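Local atomic coordinates of protein secretion chaperonin CsaA (Picrophilus torridus, PDB entry 5ZDI), a protein that probably binds tRNA and is thought to act as a chaperone in protein secretion. Residues F7-I16 with P97-A107. Numbering follows the deposited sequence. Where two conformers were deposited one is given.
Sequences FSKIDIRVGI and PDGGEPGDKIA
Arg13 and Lys105 share one carboxylate, that of Asp11, which lies just ahead of strand 12-22 and takes Arg13 from the strand and Lys105 from the C-terminal tail, a worked example of one acid joining parts far apart in sequence. Followed outward, Arg13 sets CB 3.6 Å from Asp104 O and keeps CG near that oxygen; the bend at chi2 (-60°) turns CD toward Gly103 O and to 3.9 Å from Lys105 CB. Its NE then donates to Asp11 OD1 and NH2 to Asp11 OD2, a side-on grip, while NH1 reaches Gly103 O at 2.8 Å, in the carbonyl plane and on a lone pair. Lys105 NZ meets Asp11 OD1 at 2.8 Å from the face opposite to Arg13 NE, well above the carboxylate plane, and two waters also accept from this ammonium. With an alanine here in place of Arg13, Gly103 O would probably lack this donor and Asp11, left with Lys105, turn more freely. In this OB-clan domain the tail runs along strand 12-22, joined by a single bridge between Arg13 and Lys105, and Lys105 and Ile106 also pair with a strand of the second subunit. Ile106 N bonds to Ile12 O at 2.9 Å, its CD1 touching Val14 CG2 at 4.1 Å, and Val14 N bonds to Asp104 O. A type II turn from Glu101 to Asp104 presents Gly103 N to Val14 O in a nearly straight hydrogen bond (175° at the hydrogen), and Ile16 CG2 meets Pro102 CG of this turn at 3.5 Å.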
loop_
_atom_site.group_PDB
_atom_site.type_symbol
_atom_site.label_atom_id
_atom_site.label_comp_id
_atom_site.label_asym_id
_atom_site.label_seq_id
_atom_site.Cartn_x
_atom_site.Cartn_y
_atom_site.Cartn_z
ATOM N N PHE A 7 -12.299 -4.277 -3.010
ATOM C CA PHE A 7 -10.898 -4.228 -2.614
ATOM C C PHE A 7 -10.380 -5.633 -2.307
ATOM O O PHE A 7 -9.282 -5.987 -2.679
ATOM C CB PHE A 7 -10.758 -3.318 -1.409
ATOM C CG PHE A 7 -9.337 -3.160 -0.957
ATOM C CD1 PHE A 7 -8.437 -2.544 -1.777
ATOM C CD2 PHE A 7 -8.909 -3.703 0.247
ATOM C CE1 PHE A 7 -7.130 -2.391 -1.350
ATOM C CE2 PHE A 7 -7.583 -3.583 0.655
ATOM C CZ PHE A 7 -6.703 -2.936 -0.163
ATOM N N SER A 8 -11.216 -6.470 -1.702
ATOM C CA SER A 8 -10.823 -7.842 -1.348
ATOM C C SER A 8 -10.448 -8.664 -2.566
ATOM O O SER A 8 -9.701 -9.616 -2.419
ATOM C CB SER A 8 -11.925 -8.567 -0.502
ATOM O OG SER A 8 -13.039 -8.962 -1.275
ATOM N N LYS A 9 -10.958 -8.291 -3.766
ATOM C CA LYS A 9 -10.638 -8.981 -5.022
ATOM C C LYS A 9 -9.112 -8.849 -5.359
ATOM O O LYS A 9 -8.561 -9.675 -6.114
ATOM C CB LYS A 9 -11.395 -8.420 -6.244
ATOM C CG LYS A 9 -12.937 -8.517 -6.283
ATOM C CD LYS A 9 -13.482 -7.728 -7.480
ATOM C CE LYS A 9 -15.014 -7.610 -7.467
ATOM N NZ LYS A 9 -15.457 -6.867 -8.679
ATOM N N ILE A 10 -8.520 -7.742 -4.906
ATOM C CA ILE A 10 -7.106 -7.460 -5.183
ATOM C C ILE A 10 -6.195 -8.176 -4.151
ATOM O O ILE A 10 -6.387 -8.083 -2.955
ATOM C CB ILE A 10 -6.754 -5.938 -5.162
ATOM C CG1 ILE A 10 -7.853 -5.043 -5.763
ATOM C CG2 ILE A 10 -5.421 -5.721 -5.907
ATOM C CD1 ILE A 10 -8.173 -5.303 -7.192
ATOM N N ASP A 11 -5.245 -8.922 -4.658
ATOM C CA ASP A 11 -4.304 -9.643 -3.857
ATOM C C ASP A 11 -3.017 -8.829 -3.713
ATOM O O ASP A 11 -2.229 -8.722 -4.679
ATOM C CB ASP A 11 -4.045 -11.034 -4.414
ATOM C CG ASP A 11 -3.341 -11.944 -3.384
ATOM O OD1 ASP A 11 -3.125 -11.510 -2.223
ATOM O OD2 ASP A 11 -3.089 -13.136 -3.699
ATOM N N ILE A 12 -2.854 -8.220 -2.548
ATOM C CA ILE A 12 -1.703 -7.308 -2.331
ATOM C C ILE A 12 -0.782 -7.965 -1.321
ATOM O O ILE A 12 -1.246 -8.365 -0.201
ATOM C CB ILE A 12 -2.132 -5.924 -1.907
ATOM C CG1 ILE A 12 -3.171 -5.378 -2.894
ATOM C CG2 ILE A 12 -0.912 -5.024 -1.738
ATOM C CD1 ILE A 12 -3.775 -4.048 -2.484
ATOM N N ARG A 13 0.483 -8.151 -1.725
ATOM C CA ARG A 13 1.499 -8.790 -0.845
ATOM C C ARG A 13 2.711 -7.967 -0.562
ATOM O O ARG A 13 3.168 -7.181 -1.418
ATOM C CB ARG A 13 1.950 -10.064 -1.483
ATOM C CG ARG A 13 0.861 -11.096 -1.760
ATOM C CD ARG A 13 0.110 -11.565 -0.498
ATOM N NE ARG A 13 -0.862 -12.573 -0.987
ATOM C CZ ARG A 13 -0.642 -13.890 -1.019
ATOM N NH1 ARG A 13 0.346 -14.431 -0.293
ATOM N NH2 ARG A 13 -1.528 -14.684 -1.660
ATOM N N VAL A 14 3.380 -8.323 0.531
ATOM C CA VAL A 14 4.732 -7.898 0.761
ATOM C C VAL A 14 5.656 -8.730 -0.106
ATOM O O VAL A 14 5.447 -9.951 -0.265
ATOM C CB VAL A 14 5.099 -8.124 2.218
ATOM C CG1 VAL A 14 6.537 -7.774 2.494
ATOM C CG2 VAL A 14 4.147 -7.336 3.137
ATOM N N GLY A 15 6.592 -8.050 -0.720
ATOM C CA GLY A 15 7.633 -8.700 -1.514
ATOM C C GLY A 15 8.998 -8.092 -1.129
ATOM O O GLY A 15 9.001 -7.048 -0.553
ATOM N N ILE A 16 10.097 -8.711 -1.531
ATOM C CA ILE A 16 11.453 -8.144 -1.306
ATOM C C ILE A 16 12.178 -8.167 -2.637
ATOM O O ILE A 16 12.248 -9.211 -3.336
ATOM C CB ILE A 16 12.222 -8.897 -0.209
ATOM C CG1 ILE A 16 13.619 -8.294 0.015
ATOM C CG2 ILE A 16 12.367 -10.365 -0.554
ATOM C CD1 ILE A 16 14.244 -8.650 1.343
ATOM N N PRO A 97 6.227 -1.866 4.112
ATOM C CA PRO A 97 5.586 -2.205 5.350
ATOM C C PRO A 97 6.472 -1.920 6.527
ATOM O O PRO A 97 7.683 -2.040 6.426
ATOM C CB PRO A 97 5.357 -3.728 5.223
ATOM C CG PRO A 97 6.546 -4.183 4.454
ATOM C CD PRO A 97 6.835 -3.083 3.511
ATOM N N ASP A 98 5.882 -1.619 7.676
ATOM C CA ASP A 98 6.698 -1.367 8.867
ATOM C C ASP A 98 7.450 -2.643 9.286
ATOM O O ASP A 98 8.410 -2.572 10.016
ATOM C CB ASP A 98 5.835 -0.884 10.035
ATOM C CG ASP A 98 5.472 0.606 9.976
ATOM O OD1 ASP A 98 6.020 1.403 9.178
ATOM O OD2 ASP A 98 4.620 0.974 10.786
ATOM N N GLY A 99 6.969 -3.777 8.851
ATOM C CA GLY A 99 7.610 -5.032 9.090
ATOM C C GLY A 99 6.822 -6.087 8.360
ATOM O O GLY A 99 5.774 -5.826 7.777
ATOM N N GLY A 100 7.364 -7.312 8.319
ATOM C CA GLY A 100 6.677 -8.390 7.633
ATOM C C GLY A 100 7.598 -9.196 6.735
ATOM O O GLY A 100 8.740 -8.856 6.528
ATOM N N GLU A 101 7.083 -10.337 6.334
ATOM C CA GLU A 101 7.835 -11.228 5.484
ATOM C C GLU A 101 7.251 -11.272 4.089
ATOM O O GLU A 101 6.074 -11.119 3.892
ATOM C CB GLU A 101 7.952 -12.615 6.140
ATOM C CG GLU A 101 8.778 -12.653 7.459
ATOM C CD GLU A 101 10.234 -12.148 7.293
ATOM O OE1 GLU A 101 10.824 -12.244 6.189
ATOM O OE2 GLU A 101 10.790 -11.527 8.235
ATOM N N PRO A 102 8.088 -11.568 3.086
ATOM C CA PRO A 102 7.557 -11.805 1.733
ATOM C C PRO A 102 6.421 -12.822 1.651
ATOM O O PRO A 102 6.522 -13.894 2.305
ATOM C CB PRO A 102 8.815 -12.280 1.005
ATOM C CG PRO A 102 9.922 -11.605 1.648
ATOM C CD PRO A 102 9.548 -11.645 3.119
ATOM N N GLY A 103 5.303 -12.457 0.996
ATOM C CA GLY A 103 4.062 -13.257 0.939
ATOM C C GLY A 103 3.041 -12.860 1.972
ATOM O O GLY A 103 1.853 -13.214 1.794
ATOM N N ASP A 104 3.437 -12.030 2.940
ATOM C CA ASP A 104 2.412 -11.500 3.877
ATOM C C ASP A 104 1.403 -10.668 3.108
ATOM O O ASP A 104 1.755 -9.923 2.159
ATOM C CB ASP A 104 3.011 -10.715 5.030
ATOM C CG ASP A 104 3.665 -11.611 6.076
ATOM O OD1 ASP A 104 3.460 -12.873 5.971
ATOM O OD2 ASP A 104 4.399 -11.026 6.920
ATOM N N LYS A 105 0.134 -10.767 3.534
ATOM C CA LYS A 105 -1.004 -10.187 2.790
ATOM C C LYS A 105 -1.505 -8.943 3.431
ATOM O O LYS A 105 -1.618 -8.836 4.640
ATOM C CB LYS A 105 -2.147 -11.189 2.655
ATOM C CG LYS A 105 -3.250 -10.773 1.741
ATOM C CD LYS A 105 -4.080 -11.989 1.266
ATOM C CE LYS A 105 -5.415 -11.545 0.686
ATOM N NZ LYS A 105 -5.295 -10.876 -0.627
ATOM N N ILE A 106 -1.873 -7.983 2.573
ATOM C CA ILE A 106 -2.436 -6.742 3.066
ATOM C C ILE A 106 -3.917 -6.974 3.399
ATOM O O ILE A 106 -4.649 -7.527 2.603
ATOM C CB ILE A 106 -2.224 -5.551 2.052
ATOM C CG1 ILE A 106 -0.803 -4.959 2.212
ATOM C CG2 ILE A 106 -3.306 -4.471 2.269
ATOM C CD1 ILE A 106 0.386 -5.909 2.182
ATOM N N ALA A 107 -4.366 -6.505 4.574
ATOM C CA ALA A 107 -5.704 -6.797 5.133
ATOM C C ALA A 107 -6.780 -6.048 4.391
ATOM O O ALA A 107 -6.555 -4.901 3.987
ATOM C CB ALA A 107 -5.760 -6.393 6.606
ATOM O OXT ALA A 107 -7.927 -6.571 4.228
HETATM O O HOH W 1 -7.376 -11.125 -2.625
HETATM O O HOH W 2 -4.768 -8.088 -0.119
#